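Local coordinates for protein endoglucanase FnCel5A (Fervidobacterium nodosum, PDB 3NCO) that probably hydrolyses internal beta-1,4-glucosidic bonds of cellulose, as a glycoside hydrolase family 5 endoglucanase, at residues A[197-205]-A[254-262]. Sequence-based numbering, arbitrary orientation.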
loop_
_atom_site.group_PDB
_atom_site.type_symbol
_atom_site.label_atom_id
_atom_site.label_comp_id
_atom_site.label_asym_id
_atom_site.label_seq_id
_atom_site.Cartn_x
_atom_site.Cartn_y
_atom_site.Cartn_z
ATOM N N ASN A 197 18.102 2.127 -1.245
ATOM C CA ASN A 197 17.169 1.049 -1.049
ATOM C C ASN A 197 15.802 1.590 -0.700
ATOM O O ASN A 197 15.152 1.079 0.228
ATOM C CB ASN A 197 17.703 0.065 0.018
ATOM C CG ASN A 197 18.904 -0.710 -0.495
ATOM O OD1 ASN A 197 20.022 -0.526 -0.024
ATOM N ND2 ASN A 197 18.660 -1.574 -1.482
ATOM N N ILE A 198 15.353 2.638 -1.416
ATOM C CA ILE A 198 13.983 3.130 -1.260
ATOM C C ILE A 198 13.157 2.929 -2.555
ATOM O O ILE A 198 13.718 2.894 -3.654
ATOM C CB ILE A 198 13.900 4.601 -0.771
ATOM C CG1 ILE A 198 14.647 5.553 -1.709
ATOM C CG2 ILE A 198 14.437 4.701 0.675
ATOM C CD1 ILE A 198 14.212 7.089 -1.483
ATOM N N ILE A 199 11.841 2.836 -2.372
ATOM C CA ILE A 199 10.897 2.824 -3.488
ATOM C C ILE A 199 9.825 3.843 -3.161
ATOM O O ILE A 199 9.394 3.938 -2.006
ATOM C CB ILE A 199 10.254 1.411 -3.591
ATOM C CG1 ILE A 199 11.343 0.392 -4.012
ATOM C CG2 ILE A 199 9.104 1.346 -4.614
ATOM C CD1 ILE A 199 10.875 -1.056 -3.991
ATOM N N VAL A 200 9.355 4.570 -4.176
ATOM C CA VAL A 200 8.317 5.581 -3.885
ATOM C C VAL A 200 6.995 4.955 -4.284
ATOM O O VAL A 200 6.921 4.203 -5.274
ATOM C CB VAL A 200 8.609 6.891 -4.722
ATOM C CG1 VAL A 200 7.407 7.808 -4.765
ATOM C CG2 VAL A 200 9.851 7.610 -4.150
ATOM N N SER A 201 5.949 5.237 -3.506
ATOM C CA SER A 201 4.635 4.684 -3.839
ATOM C C SER A 201 3.527 5.728 -3.939
ATOM O O SER A 201 3.454 6.613 -3.105
ATOM C CB SER A 201 4.272 3.649 -2.776
ATOM O OG SER A 201 2.999 3.119 -3.035
ATOM N N PHE A 202 2.645 5.568 -4.939
ATOM C CA PHE A 202 1.413 6.412 -5.003
ATOM C C PHE A 202 0.224 5.486 -5.074
ATOM O O PHE A 202 0.424 4.285 -5.257
ATOM C CB PHE A 202 1.404 7.417 -6.178
ATOM C CG PHE A 202 1.159 6.791 -7.553
ATOM C CD1 PHE A 202 -0.007 7.066 -8.260
ATOM C CD2 PHE A 202 2.144 5.971 -8.154
ATOM C CE1 PHE A 202 -0.208 6.501 -9.571
ATOM C CE2 PHE A 202 1.940 5.406 -9.422
ATOM C CZ PHE A 202 0.779 5.674 -10.111
ATOM N N HIS A 203 -0.950 6.019 -4.794
ATOM C CA HIS A 203 -2.180 5.263 -4.890
ATOM C C HIS A 203 -3.046 5.864 -5.964
ATOM O O HIS A 203 -3.000 7.079 -6.180
ATOM C CB HIS A 203 -2.919 5.337 -3.582
ATOM C CG HIS A 203 -2.161 4.706 -2.461
ATOM N ND1 HIS A 203 -2.598 4.752 -1.165
ATOM C CD2 HIS A 203 -1.010 4.002 -2.465
ATOM C CE1 HIS A 203 -1.744 4.089 -0.398
ATOM N NE2 HIS A 203 -0.766 3.625 -1.169
ATOM N N TYR A 204 -3.814 5.025 -6.651
ATOM C CA TYR A 204 -4.570 5.491 -7.795
ATOM C C TYR A 204 -6.030 5.092 -7.713
ATOM O O TYR A 204 -6.360 3.903 -7.747
ATOM C CB TYR A 204 -3.996 5.016 -9.140
ATOM C CG TYR A 204 -4.522 5.863 -10.293
ATOM C CD1 TYR A 204 -4.097 7.180 -10.468
ATOM C CD2 TYR A 204 -5.445 5.328 -11.210
ATOM C CE1 TYR A 204 -4.620 7.944 -11.531
ATOM C CE2 TYR A 204 -5.957 6.059 -12.253
ATOM C CZ TYR A 204 -5.537 7.361 -12.411
ATOM O OH TYR A 204 -6.000 8.097 -13.453
ATOM N N TYR A 205 -6.884 6.117 -7.645
ATOM C CA TYR A 205 -8.335 5.936 -7.596
ATOM C C TYR A 205 -9.105 6.933 -8.486
ATOM O O TYR A 205 -10.299 7.173 -8.271
ATOM C CB TYR A 205 -8.783 6.148 -6.159
ATOM C CG TYR A 205 -8.333 5.037 -5.234
ATOM C CD1 TYR A 205 -8.953 3.800 -5.262
ATOM C CD2 TYR A 205 -7.300 5.253 -4.265
ATOM C CE1 TYR A 205 -8.598 2.794 -4.396
ATOM C CE2 TYR A 205 -6.946 4.234 -3.380
ATOM C CZ TYR A 205 -7.589 3.008 -3.441
ATOM O OH TYR A 205 -7.280 1.999 -2.567
ATOM N N VAL A 254 14.393 6.808 -9.060
ATOM C CA VAL A 254 13.753 5.972 -8.010
ATOM C C VAL A 254 12.659 5.092 -8.645
ATOM O O VAL A 254 11.986 5.522 -9.582
ATOM C CB VAL A 254 13.215 6.885 -6.882
ATOM C CG1 VAL A 254 12.049 7.730 -7.375
ATOM C CG2 VAL A 254 12.895 6.118 -5.592
ATOM N N PRO A 255 12.489 3.836 -8.150
ATOM C CA PRO A 255 11.405 3.017 -8.708
ATOM C C PRO A 255 10.065 3.385 -8.084
ATOM O O PRO A 255 10.034 3.998 -7.020
ATOM C CB PRO A 255 11.745 1.596 -8.246
ATOM C CG PRO A 255 13.008 1.661 -7.470
ATOM C CD PRO A 255 13.276 3.112 -7.135
ATOM N N ILE A 256 8.978 2.969 -8.752
ATOM C CA ILE A 256 7.632 3.319 -8.330
ATOM C C ILE A 256 6.787 2.047 -8.123
ATOM O O ILE A 256 6.697 1.197 -9.023
ATOM C CB ILE A 256 6.929 4.151 -9.445
ATOM C CG1 ILE A 256 7.626 5.494 -9.603
ATOM C CG2 ILE A 256 5.430 4.302 -9.187
ATOM C CD1 ILE A 256 7.321 6.491 -8.442
ATOM N N PHE A 257 6.082 1.999 -6.973
ATOM C CA PHE A 257 5.070 0.966 -6.654
ATOM C C PHE A 257 3.715 1.640 -6.575
ATOM O O PHE A 257 3.493 2.604 -5.825
ATOM C CB PHE A 257 5.493 0.373 -5.293
ATOM C CG PHE A 257 4.467 -0.440 -4.583
ATOM C CD1 PHE A 257 3.743 -1.496 -5.165
ATOM C CD2 PHE A 257 4.337 -0.204 -3.209
ATOM C CE1 PHE A 257 2.906 -2.268 -4.344
ATOM C CE2 PHE A 257 3.492 -0.930 -2.425
ATOM C CZ PHE A 257 2.817 -1.980 -2.950
ATOM N N LEU A 258 2.785 1.158 -7.395
ATOM C CA LEU A 258 1.414 1.617 -7.285
ATOM C C LEU A 258 0.777 0.767 -6.162
ATOM O O LEU A 258 0.350 -0.384 -6.420
ATOM C CB LEU A 258 0.715 1.325 -8.647
ATOM C CG LEU A 258 -0.825 1.444 -8.691
ATOM C CD1 LEU A 258 -1.204 2.851 -8.261
ATOM C CD2 LEU A 258 -1.436 1.129 -10.087
ATOM N N GLY A 259 0.766 1.320 -4.930
ATOM C CA GLY A 259 0.482 0.497 -3.754
ATOM C C GLY A 259 -0.956 0.181 -3.516
ATOM O O GLY A 259 -1.270 -0.779 -2.815
ATOM N N GLU A 260 -1.847 1.025 -4.056
ATOM C CA GLU A 260 -3.251 0.662 -4.020
ATOM C C GLU A 260 -3.866 1.119 -5.296
ATOM O O GLU A 260 -3.561 2.186 -5.818
ATOM C CB GLU A 260 -4.008 1.346 -2.888
ATOM C CG GLU A 260 -3.499 1.037 -1.533
ATOM C CD GLU A 260 -4.276 1.752 -0.446
ATOM O OE1 GLU A 260 -5.353 2.356 -0.721
ATOM O OE2 GLU A 260 -3.756 1.847 0.747
ATOM N N PHE A 261 -4.788 0.311 -5.787
ATOM C CA PHE A 261 -5.701 0.711 -6.856
ATOM C C PHE A 261 -6.943 -0.165 -6.853
ATOM O O PHE A 261 -6.843 -1.370 -6.633
ATOM C CB PHE A 261 -5.024 0.742 -8.264
ATOM C CG PHE A 261 -4.821 -0.617 -8.916
ATOM C CD1 PHE A 261 -3.796 -1.445 -8.509
ATOM C CD2 PHE A 261 -5.617 -0.995 -10.007
ATOM C CE1 PHE A 261 -3.573 -2.710 -9.144
ATOM C CE2 PHE A 261 -5.431 -2.187 -10.628
ATOM C CZ PHE A 261 -4.425 -3.063 -10.228
ATOM N N GLY A 262 -8.128 0.424 -7.037
ATOM C CA GLY A 262 -9.331 -0.439 -7.064
ATOM C C GLY A 262 -10.607 0.370 -7.192
ATOM O O GLY A 262 -10.603 1.560 -6.905
#
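With CG swung beside their backbone N in each case, His203, Tyr205 and Glu260 (chi1 -60° in the last) bring ring, phenol and carboxylate together at the C-terminal end of neighbouring parallel strands, 198-204 and 256-261, the sixth and seventh of the TIM barrel. In family 5 this end carries the active site, and a glutamate ending the seventh strand is its nucleophile; the position of Glu260 is consistent with that role. Glu260 CG lies 3.7 Å from the His203 ring centroid, almost on the ring normal, a CH-pi contact, and the carboxylate stacks on the same ring with the planes 23° apart. Tyr205 OH donates to Glu260 OE1 at 2.7 Å on the anti side, close to the carboxylate plane. Glu260 OE2 forms a salt bridge with Arg59, and His203 ND1 bonds Glu144, so both polar ends also have partners beyond the two strands. A phenylalanine in place of Tyr205 would probably leave Glu260 OE1 without this donor and the carboxylate less firmly fixed in rotation. Round Val200 the pairing is regular: Val200 N reaches Pro255 O and Phe257 N reaches Val200 O, the latter bond 2.9 Å and nearly straight (166°). Outside the barrel, beneath helices 232-252 and 269-285, Leu258 CD1 sits over the Phe202 ring face while Ile256 CG2 meets its edge, 3.7 Å from Phe202 CE2. Between the strands Phe257 O accepts twice, from Phe202 N at 3.2 Å and, from the inward-facing side chain, Ser201 OG at 2.9 Å, the hydroxyl approaching from above the carbonyl plane.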